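Local atomic coordinates of O-methyltransferase (Saccharopolyspora spinosa, PDB entry 4CE0), a protein that probably transfers a methyl group from S-adenosylmethionine to the 4'-hydroxyl of the spinosyn rhamnose, using a bound magnesium ion. Residues Asp73-Asp78 with Glu178-Arg183; Gly77-Thr82 with Arg105-Val110; Gly101-Thr106 with Asp157-Phe162. One frame throughout, in Å; residues are numbered along the deposited sequence.

Overall arrangement
Three contacts join neighbouring strands of one sheet or the loops that lead into them, and they show how bonding changes from the surface to the core. Interaction 2, buried, pairs strands 78-82 and 107-111 through a regular backbone ladder and reaches the cofactor pocket. Interaction 1, partly buried, starts from the same Gly77 and Asp78 but turns to the other neighbour, strand 179-184, and takes in only the first, irregular bonds of that pairing. Interaction 3 lies at the surface, where a glutamine side chain and waters link the loop before strand 107-111 to the turn before 160-164, the strand outermost in this chain. Arg105 connects them, binding the carbonyls of Val75 and Gly77 while salt-bridged to Asp102.

Interaction 1: Asp73-Asp78 with Glu178-Arg183; sequences DGVPGD and ELAVLR
The loop between helix 56-73 and strand 78-82 enters the parallel part of the central sheet here, where Gly77 and Asp78 meet Glu178, Leu179 and Ala180 at the start of strand 179-184. Asp78 is gripped at both ends of its backbone. Asp78 N donates to Glu178 O over 2.9 Å, almost straight (173°), although it comes from above the carbonyl plane. Asp78 O accepts from Ala180 N at 2.7 Å, in the carbonyl plane. A weak bond from Val181 N to Asp78 O, 3.4 Å long, joins it. Two consecutive amides thus converge on one acceptor, just where the second chain turns a corner at Ala180. Leu179 lays CD2 against Asp78 O, while Gly77 CA packs 3.7 Å from Glu178 O, close against the backbone of Glu178-Ala180.

The apolar part lies at the corner itself. With CG1 anti to its backbone N (chi1 -175°), Val75 sets that methyl against Ala180 CB, 3.8 Å away. Ala180 CB also lies 3.5 Å from Pro76 O, which accepts from Ser204 OG. Val70 of helix 56-73 packs on both Val75 and Ala180. At the outer side a water donates to Asp78 OD2 at 2.8 Å and accepts from Glu178 N at 3.0 Å, tying the carboxylate to the opposite backbone; Thr106 and Trp108 are that carboxylate's protein partners. Parallel pairing that begins at the exit of a helix-to-strand loop, with the neighbouring strand interrupted beside it, belongs here to the Rossmann-like sheet of a methyltransferase.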
loop_
_atom_site.group_PDB
_atom_site.type_symbol
_atom_site.label_atom_id
_atom_site.label_comp_id
_atom_site.label_asym_id
_atom_site.label_seq_id
_atom_site.Cartn_x
_atom_site.Cartn_y
_atom_site.Cartn_z
ATOM N N ASP A 73 -11.771 21.535 -10.432
ATOM C CA ASP A 73 -12.219 22.529 -11.416
ATOM C C ASP A 73 -13.567 22.196 -12.063
ATOM O O ASP A 73 -14.195 23.068 -12.669
ATOM C CB ASP A 73 -11.176 22.675 -12.529
ATOM C CG ASP A 73 -9.900 23.328 -12.056
ATOM O OD1 ASP A 73 -9.703 23.472 -10.830
ATOM O OD2 ASP A 73 -9.090 23.700 -12.923
ATOM N N GLY A 74 -14.015 20.945 -11.961
ATOM C CA GLY A 74 -15.227 20.530 -12.645
ATOM C C GLY A 74 -15.058 20.172 -14.117
ATOM O O GLY A 74 -16.035 20.144 -14.873
ATOM N N VAL A 75 -13.837 19.852 -14.536
ATOM C CA VAL A 75 -13.627 19.441 -15.931
ATOM C C VAL A 75 -14.375 18.141 -16.186
ATOM O O VAL A 75 -14.122 17.151 -15.523
ATOM C CB VAL A 75 -12.141 19.227 -16.245
ATOM C CG1 VAL A 75 -11.936 18.915 -17.727
ATOM C CG2 VAL A 75 -11.348 20.442 -15.820
ATOM N N PRO A 76 -15.310 18.136 -17.144
ATOM C CA PRO A 76 -15.992 16.857 -17.329
ATOM C C PRO A 76 -15.189 15.848 -18.147
ATOM O O PRO A 76 -14.339 16.189 -18.985
ATOM C CB PRO A 76 -17.289 17.261 -18.048
ATOM C CG PRO A 76 -16.965 18.498 -18.765
ATOM C CD PRO A 76 -15.871 19.205 -17.990
ATOM N N GLY A 77 -15.460 14.576 -17.884
ATOM C CA GLY A 77 -14.994 13.518 -18.763
ATOM C C GLY A 77 -14.308 12.386 -18.048
ATOM O O GLY A 77 -14.117 12.434 -16.842
ATOM N N ASP A 78 -13.995 11.349 -18.816
ATOM C CA ASP A 78 -13.373 10.152 -18.309
ATOM C C ASP A 78 -11.878 10.339 -18.348
ATOM O O ASP A 78 -11.355 11.413 -18.758
ATOM C CB ASP A 78 -13.761 8.950 -19.175
ATOM C CG ASP A 78 -15.213 8.575 -19.039
ATOM O OD1 ASP A 78 -15.824 8.887 -17.993
ATOM O OD2 ASP A 78 -15.747 7.971 -20.002
ATOM N N GLU A 178 -16.068 11.642 -23.940
ATOM C CA GLU A 178 -15.217 12.756 -23.544
ATOM C C GLU A 178 -14.195 12.378 -22.484
ATOM O O GLU A 178 -14.368 11.423 -21.736
ATOM C CB GLU A 178 -16.047 13.977 -23.114
ATOM C CG GLU A 178 -17.043 13.747 -22.015
ATOM C CD GLU A 178 -17.951 14.947 -21.773
ATOM O OE1 GLU A 178 -17.689 16.023 -22.333
ATOM O OE2 GLU A 178 -18.923 14.822 -21.008
ATOM N N LEU A 179 -13.123 13.146 -22.456
ATOM C CA LEU A 179 -12.005 12.867 -21.595
ATOM C C LEU A 179 -11.668 14.142 -20.882
ATOM O O LEU A 179 -11.676 15.218 -21.480
ATOM C CB LEU A 179 -10.791 12.401 -22.421
ATOM C CG LEU A 179 -10.877 11.012 -23.079
ATOM C CD1 LEU A 179 -9.713 10.756 -24.048
ATOM C CD2 LEU A 179 -10.914 9.937 -22.028
ATOM N N ALA A 180 -11.337 14.008 -19.606
ATOM C CA ALA A 180 -10.770 15.104 -18.845
ATOM C C ALA A 180 -9.266 14.938 -18.721
ATOM O O ALA A 180 -8.539 15.913 -18.501
ATOM C CB ALA A 180 -11.399 15.149 -17.462
ATOM N N VAL A 181 -8.795 13.696 -18.800
ATOM C CA VAL A 181 -7.358 13.422 -18.758
ATOM C C VAL A 181 -7.005 12.375 -19.808
ATOM O O VAL A 181 -7.652 11.364 -19.928
ATOM C CB VAL A 181 -6.892 12.930 -17.336
ATOM C CG1 VAL A 181 -5.438 12.453 -17.343
ATOM C CG2 VAL A 181 -7.126 13.977 -16.286
ATOM N N LEU A 182 -5.949 12.624 -20.559
ATOM C CA LEU A 182 -5.522 11.715 -21.617
ATOM C C LEU A 182 -4.050 11.482 -21.401
ATOM O O LEU A 182 -3.243 12.414 -21.528
ATOM C CB LEU A 182 -5.796 12.333 -23.011
ATOM C CG LEU A 182 -5.147 11.637 -24.219
ATOM C CD1 LEU A 182 -5.648 10.190 -24.321
ATOM C CD2 LEU A 182 -5.390 12.414 -25.541
ATOM N N ARG A 183 -3.700 10.258 -21.007
ATOM C CA ARG A 183 -2.309 9.906 -20.731
ATOM C C ARG A 183 -1.761 9.018 -21.850
ATOM O O ARG A 183 -2.347 7.994 -22.173
ATOM C CB ARG A 183 -2.164 9.245 -19.365
ATOM C CG ARG A 183 -0.717 9.074 -18.930
ATOM C CD ARG A 183 -0.556 8.523 -17.496
ATOM N NE ARG A 183 0.729 9.020 -17.077
ATOM C CZ ARG A 183 1.894 8.463 -17.373
ATOM N NH1 ARG A 183 1.954 7.271 -17.972
ATOM N NH2 ARG A 183 2.998 9.097 -17.008
HETATM O O HOH W 1 -16.778 9.257 -22.238
#

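Interaction 2: Gly77-Thr82 with Arg105-Val110; sequences GDFAET and RTVWVV. With SAH (S-adenosyl-L-homocysteine), chain B.
Asp78 and Trp108 each hold CG anti to the carbonyl carbon (chi1 -69° and -64°), which brings a carboxylate to the edge of an indole at the start of a Rossmann-like beta-alpha-beta crossover. Strands 78-82 and 107-111 lie side by side and parallel, joined through helix 88-100. Trp108 NE1 points within its ring plane at Asp78 OD2, 2.9 Å away and nearly straight (169°), yet meets the carboxylate from above the latter's plane. Asp78 OD1 likewise accepts Thr106 N at 2.9 Å from out of plane, and a water links it to Thr106 OG1. Both carboxylate oxygens are therefore held, which should fix its rotation. Thr106 CG2 sits over one face of the indole, toward the rim.

Between the chains the backbone bonds alternate: Phe79 N to Thr106 O, Trp108 N to Phe79 O, Glu81 N to Trp108 O and Val110 N to Glu81 O. Phe79 packs CD2 on Val107 CG2 at 4.2 Å, on the face covered by helices 56-73 and 88-100. Before the ladder, Arg105 NH1 makes a bent bond to a lone pair of Gly77 O at 2.8 Å, while NH2 bonds Val75 O and NE Asp102. At the far end the extended Glu81, salt-bridged to Arg183, brings OE2 to within 2.8 Å of the carboxylate atom O of S-adenosyl-L-homocysteine.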
loop_
_atom_site.group_PDB
_atom_site.type_symbol
_atom_site.label_atom_id
_atom_site.label_comp_id
_atom_site.label_asym_id
_atom_site.label_seq_id
_atom_site.Cartn_x
_atom_site.Cartn_y
_atom_site.Cartn_z
ATOM N N GLY A 77 -15.460 14.576 -17.884
ATOM C CA GLY A 77 -14.994 13.518 -18.763
ATOM C C GLY A 77 -14.308 12.386 -18.048
ATOM O O GLY A 77 -14.117 12.434 -16.842
ATOM N N ASP A 78 -13.995 11.349 -18.816
ATOM C CA ASP A 78 -13.373 10.152 -18.309
ATOM C C ASP A 78 -11.878 10.339 -18.348
ATOM O O ASP A 78 -11.355 11.413 -18.758
ATOM C CB ASP A 78 -13.761 8.950 -19.175
ATOM C CG ASP A 78 -15.213 8.575 -19.039
ATOM O OD1 ASP A 78 -15.824 8.887 -17.993
ATOM O OD2 ASP A 78 -15.747 7.971 -20.002
ATOM N N PHE A 79 -11.176 9.294 -17.938
ATOM C CA PHE A 79 -9.721 9.328 -17.967
ATOM C C PHE A 79 -9.337 8.210 -18.879
ATOM O O PHE A 79 -10.015 7.199 -18.915
ATOM C CB PHE A 79 -9.123 9.057 -16.577
ATOM C CG PHE A 79 -9.531 10.041 -15.520
ATOM C CD1 PHE A 79 -10.005 11.297 -15.842
ATOM C CD2 PHE A 79 -9.388 9.716 -14.188
ATOM C CE1 PHE A 79 -10.359 12.218 -14.830
ATOM C CE2 PHE A 79 -9.744 10.617 -13.184
ATOM C CZ PHE A 79 -10.235 11.871 -13.515
ATOM N N ALA A 80 -8.241 8.355 -19.594
ATOM C CA ALA A 80 -7.803 7.302 -20.464
ATOM C C ALA A 80 -6.301 7.231 -20.497
ATOM O O ALA A 80 -5.652 8.280 -20.576
ATOM C CB ALA A 80 -8.362 7.536 -21.890
ATOM N N GLU A 81 -5.752 6.013 -20.471
ATOM C CA GLU A 81 -4.325 5.819 -20.756
ATOM C C GLU A 81 -4.120 4.871 -21.928
ATOM O O GLU A 81 -4.624 3.740 -21.950
ATOM C CB GLU A 81 -3.497 5.352 -19.542
ATOM C CG GLU A 81 -1.942 5.368 -19.840
ATOM C CD GLU A 81 -1.097 4.707 -18.781
ATOM O OE1 GLU A 81 -1.531 3.637 -18.272
ATOM O OE2 GLU A 81 0.006 5.242 -18.463
ATOM N N THR A 82 -3.370 5.364 -22.907
ATOM C CA THR A 82 -3.007 4.591 -24.073
ATOM C C THR A 82 -1.602 4.125 -23.853
ATOM O O THR A 82 -0.624 4.875 -24.063
ATOM C CB THR A 82 -3.182 5.362 -25.424
ATOM O OG1 THR A 82 -2.434 6.593 -25.447
ATOM C CG2 THR A 82 -4.630 5.674 -25.648
ATOM N N ARG A 105 -17.156 9.094 -13.116
ATOM C CA ARG A 105 -16.133 9.010 -14.143
ATOM C C ARG A 105 -15.579 7.598 -14.367
ATOM O O ARG A 105 -15.483 6.791 -13.452
ATOM C CB ARG A 105 -14.995 9.967 -13.780
ATOM C CG ARG A 105 -15.477 11.391 -13.577
ATOM C CD ARG A 105 -14.313 12.254 -13.201
ATOM N NE ARG A 105 -14.670 13.639 -12.881
ATOM C CZ ARG A 105 -14.478 14.679 -13.683
ATOM N NH1 ARG A 105 -13.969 14.512 -14.904
ATOM N NH2 ARG A 105 -14.784 15.896 -13.254
ATOM N N THR A 106 -15.169 7.334 -15.598
ATOM C CA THR A 106 -14.635 6.043 -15.999
ATOM C C THR A 106 -13.154 6.170 -16.330
ATOM O O THR A 106 -12.715 7.200 -16.801
ATOM C CB THR A 106 -15.420 5.491 -17.228
ATOM O OG1 THR A 106 -16.694 5.029 -16.778
ATOM C CG2 THR A 106 -14.684 4.316 -17.929
ATOM N N VAL A 107 -12.414 5.098 -16.079
ATOM C CA VAL A 107 -10.993 4.996 -16.420
ATOM C C VAL A 107 -10.902 3.976 -17.531
ATOM O O VAL A 107 -11.274 2.802 -17.334
ATOM C CB VAL A 107 -10.122 4.556 -15.193
ATOM C CG1 VAL A 107 -8.632 4.374 -15.590
ATOM C CG2 VAL A 107 -10.258 5.576 -14.062
ATOM N N TRP A 108 -10.477 4.440 -18.704
ATOM C CA TRP A 108 -10.290 3.594 -19.867
ATOM C C TRP A 108 -8.876 3.076 -19.942
ATOM O O TRP A 108 -7.899 3.833 -19.964
ATOM C CB TRP A 108 -10.634 4.343 -21.160
ATOM C CG TRP A 108 -12.071 4.715 -21.226
ATOM C CD1 TRP A 108 -12.680 5.837 -20.704
ATOM C CD2 TRP A 108 -13.090 3.949 -21.847
ATOM N NE1 TRP A 108 -14.039 5.796 -20.975
ATOM C CE2 TRP A 108 -14.311 4.635 -21.660
ATOM C CE3 TRP A 108 -13.099 2.720 -22.524
ATOM C CZ2 TRP A 108 -15.520 4.151 -22.169
ATOM C CZ3 TRP A 108 -14.303 2.238 -23.009
ATOM C CH2 TRP A 108 -15.493 2.953 -22.822
ATOM N N VAL A 109 -8.777 1.763 -20.000
ATOM C CA VAL A 109 -7.494 1.100 -19.942
ATOM C C VAL A 109 -7.271 0.568 -21.328
ATOM O O VAL A 109 -7.844 -0.473 -21.705
ATOM C CB VAL A 109 -7.518 -0.037 -18.916
ATOM C CG1 VAL A 109 -6.169 -0.788 -18.882
ATOM C CG2 VAL A 109 -7.888 0.509 -17.562
ATOM N N VAL A 110 -6.453 1.297 -22.091
ATOM C CA VAL A 110 -6.365 1.088 -23.528
ATOM C C VAL A 110 -4.999 0.575 -23.935
ATOM O O VAL A 110 -3.982 1.273 -23.812
ATOM C CB VAL A 110 -6.623 2.387 -24.335
ATOM C CG1 VAL A 110 -6.856 2.050 -25.781
ATOM C CG2 VAL A 110 -7.764 3.224 -23.762
HETATM N N SAH B . 4.027 1.315 -16.668
HETATM C CA SAH B . 3.762 2.046 -17.918
HETATM C CB SAH B . 3.473 1.207 -19.139
HETATM C CG SAH B . 3.408 1.687 -20.588
HETATM S SD SAH B . 4.488 0.528 -21.481
HETATM C C SAH B . 2.528 2.733 -17.489
HETATM O O SAH B . 1.855 3.204 -18.390
HETATM O OXT SAH B . 2.449 2.672 -16.113
HETATM C "C5'" SAH B . 3.873 0.683 -23.195
HETATM C "C4'" SAH B . 2.510 0.020 -23.442
HETATM O "O4'" SAH B . 1.937 0.491 -24.643
HETATM C "C3'" SAH B . 2.561 -1.503 -23.594
HETATM O "O3'" SAH B . 1.699 -2.056 -22.622
HETATM C "C2'" SAH B . 2.116 -1.829 -25.026
HETATM O "O2'" SAH B . 1.376 -3.048 -25.250
HETATM C "C1'" SAH B . 1.321 -0.567 -25.374
HETATM N N9 SAH B . 1.282 -0.171 -26.802
HETATM C C8 SAH B . 2.268 0.527 -27.467
HETATM N N7 SAH B . 1.841 0.752 -28.717
HETATM C C5 SAH B . 0.594 0.253 -28.857
HETATM C C6 SAH B . -0.310 0.202 -29.921
HETATM N N6 SAH B . -0.012 0.734 -31.105
HETATM N N1 SAH B . -1.528 -0.413 -29.756
HETATM C C2 SAH B . -1.894 -0.964 -28.544
HETATM N N3 SAH B . -0.981 -0.933 -27.515
HETATM C C4 SAH B . 0.222 -0.308 -27.646
HETATM O O HOH W 2 -18.134 7.494 -17.168
#

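Interaction 3: Gly101-Thr106 with Asp157-Phe162; sequences GDTGRT and DEQVRF
Gln159 reaches from the type I turn of Asp157-Val160 into the loop Asp102-Arg105, inserting its amide among backbone carbonyls at the border of the Rossmann-like sheet. The side chain leaves the turn with CG anti to the carbonyl carbon (chi1 -72°) and runs straight on beyond CG, so that the terminal amide arrives well inside the curve of the other chain. Gln159 NE2 gives one bond to Arg105 O, 2.8 Å and almost linear (174°), and another to Asp102 O at 3.0 Å. Both acceptors lie close to the amide plane, and the two bonds probably hold the amide from turning. A water bridges Gln159 OE1 to the same Asp102 O, and Gln159 OE1 lies 3.5 Å from Thr103 CA.

The loop that Gln159 clasps is itself shaped by Asp102. Its OD1 takes the backbone N-H of both Gly104 and Arg105, an Asx turn continued as an Asx motif. Asp102 OD2 forms a salt bridge with Arg105 NE at 2.9 Å; NE points to it within the guanidinium plane but meets the carboxylate from above. The rest of that guanidinium turns away to the carbonyls of Val75 and Gly77. Leu97 of helix 88-100 packs against both Arg105 and Gln159.

Nearer the strands, a CA-H...O contact brings Thr106 CA to 3.4 Å from Gln159 O, which also accepts Val107 N where sheet pairing begins. Thr106 and Arg161 set their side chains at a slant to each other, Thr106 CG2 to Arg161 CG 4.0 Å. Thr106 OG1 accepts from a water that also donates to Glu158 O, 2.6 Å from each.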
loop_
_atom_site.group_PDB
_atom_site.type_symbol
_atom_site.label_atom_id
_atom_site.label_comp_id
_atom_site.label_asym_id
_atom_site.label_seq_id
_atom_site.Cartn_x
_atom_site.Cartn_y
_atom_site.Cartn_z
ATOM N N GLY A 101 -14.331 9.943 -3.815
ATOM C CA GLY A 101 -15.728 9.551 -3.874
ATOM C C GLY A 101 -16.444 9.851 -5.194
ATOM O O GLY A 101 -17.658 9.801 -5.236
ATOM N N ASP A 102 -15.704 10.157 -6.265
ATOM C CA ASP A 102 -16.307 10.385 -7.591
ATOM C C ASP A 102 -16.670 9.032 -8.219
ATOM O O ASP A 102 -15.800 8.224 -8.543
ATOM C CB ASP A 102 -15.360 11.179 -8.500
ATOM C CG ASP A 102 -15.948 11.430 -9.911
ATOM O OD1 ASP A 102 -16.507 10.485 -10.544
ATOM O OD2 ASP A 102 -15.843 12.579 -10.392
ATOM N N THR A 103 -17.962 8.771 -8.370
ATOM C CA THR A 103 -18.412 7.464 -8.839
ATOM C C THR A 103 -18.918 7.524 -10.279
ATOM O O THR A 103 -19.302 6.509 -10.849
ATOM C CB THR A 103 -19.514 6.895 -7.906
ATOM O OG1 THR A 103 -20.669 7.743 -7.944
ATOM C CG2 THR A 103 -19.015 6.816 -6.482
ATOM N N GLY A 104 -18.884 8.705 -10.875
ATOM C CA GLY A 104 -19.413 8.902 -12.212
ATOM C C GLY A 104 -18.414 8.712 -13.344
ATOM O O GLY A 104 -18.783 8.210 -14.415
ATOM N N ARG A 105 -17.156 9.094 -13.116
ATOM C CA ARG A 105 -16.133 9.010 -14.143
ATOM C C ARG A 105 -15.579 7.598 -14.367
ATOM O O ARG A 105 -15.483 6.791 -13.452
ATOM C CB ARG A 105 -14.995 9.967 -13.780
ATOM C CG ARG A 105 -15.477 11.391 -13.577
ATOM C CD ARG A 105 -14.313 12.254 -13.201
ATOM N NE ARG A 105 -14.670 13.639 -12.881
ATOM C CZ ARG A 105 -14.478 14.679 -13.683
ATOM N NH1 ARG A 105 -13.969 14.512 -14.904
ATOM N NH2 ARG A 105 -14.784 15.896 -13.254
ATOM N N THR A 106 -15.169 7.334 -15.598
ATOM C CA THR A 106 -14.635 6.043 -15.999
ATOM C C THR A 106 -13.154 6.170 -16.330
ATOM O O THR A 106 -12.715 7.200 -16.801
ATOM C CB THR A 106 -15.420 5.491 -17.228
ATOM O OG1 THR A 106 -16.694 5.029 -16.778
ATOM C CG2 THR A 106 -14.684 4.316 -17.929
ATOM N N ASP A 157 -13.791 -2.652 -10.791
ATOM C CA ASP A 157 -15.245 -2.447 -10.705
ATOM C C ASP A 157 -15.816 -1.741 -11.948
ATOM O O ASP A 157 -15.174 -1.696 -13.006
ATOM C CB ASP A 157 -15.603 -1.707 -9.407
ATOM C CG ASP A 157 -15.222 -0.233 -9.415
ATOM O OD1 ASP A 157 -14.415 0.193 -10.275
ATOM O OD2 ASP A 157 -15.747 0.503 -8.538
ATOM N N GLU A 158 -17.019 -1.198 -11.824
ATOM C CA GLU A 158 -17.773 -0.658 -12.989
ATOM C C GLU A 158 -17.131 0.590 -13.577
ATOM O O GLU A 158 -17.423 0.972 -14.719
ATOM C CB GLU A 158 -19.196 -0.291 -12.584
ATOM C CG GLU A 158 -19.230 0.514 -11.272
ATOM C CD GLU A 158 -20.545 1.238 -11.033
ATOM O OE1 GLU A 158 -21.439 1.163 -11.912
ATOM O OE2 GLU A 158 -20.682 1.880 -9.961
ATOM N N GLN A 159 -16.253 1.243 -12.810
ATOM C CA GLN A 159 -15.628 2.479 -13.266
ATOM C C GLN A 159 -14.335 2.264 -14.040
ATOM O O GLN A 159 -13.631 3.220 -14.352
ATOM C CB GLN A 159 -15.362 3.391 -12.072
ATOM C CG GLN A 159 -16.613 4.014 -11.477
ATOM C CD GLN A 159 -16.279 4.976 -10.346
ATOM O OE1 GLN A 159 -16.374 4.628 -9.161
ATOM N NE2 GLN A 159 -15.855 6.171 -10.703
ATOM N N VAL A 160 -13.998 1.011 -14.313
ATOM C CA VAL A 160 -12.821 0.675 -15.112
ATOM C C VAL A 160 -13.273 -0.118 -16.349
ATOM O O VAL A 160 -13.966 -1.153 -16.214
ATOM C CB VAL A 160 -11.832 -0.208 -14.345
ATOM C CG1 VAL A 160 -10.556 -0.400 -15.170
ATOM C CG2 VAL A 160 -11.510 0.408 -12.955
ATOM N N ARG A 161 -12.873 0.350 -17.534
ATOM C CA ARG A 161 -13.171 -0.333 -18.805
ATOM C C ARG A 161 -11.912 -0.545 -19.631
ATOM O O ARG A 161 -10.971 0.272 -19.634
ATOM C CB ARG A 161 -14.200 0.453 -19.604
ATOM C CG ARG A 161 -15.533 0.566 -18.863
ATOM C CD ARG A 161 -16.617 1.253 -19.694
ATOM N NE ARG A 161 -16.967 0.479 -20.897
ATOM C CZ ARG A 161 -18.042 0.707 -21.660
ATOM N NH1 ARG A 161 -18.899 1.676 -21.354
ATOM N NH2 ARG A 161 -18.255 -0.022 -22.744
ATOM N N PHE A 162 -11.867 -1.692 -20.283
ATOM C CA PHE A 162 -10.689 -2.072 -21.033
ATOM C C PHE A 162 -10.993 -1.991 -22.502
ATOM O O PHE A 162 -12.068 -2.370 -22.925
ATOM C CB PHE A 162 -10.244 -3.470 -20.629
ATOM C CG PHE A 162 -9.974 -3.603 -19.150
ATOM C CD1 PHE A 162 -11.000 -3.948 -18.269
ATOM C CD2 PHE A 162 -8.694 -3.389 -18.634
ATOM C CE1 PHE A 162 -10.764 -4.078 -16.899
ATOM C CE2 PHE A 162 -8.443 -3.516 -17.235
ATOM C CZ PHE A 162 -9.470 -3.857 -16.383
HETATM O O HOH W 3 -15.057 5.980 -6.972
HETATM O O HOH W 4 -18.050 2.851 -16.471
#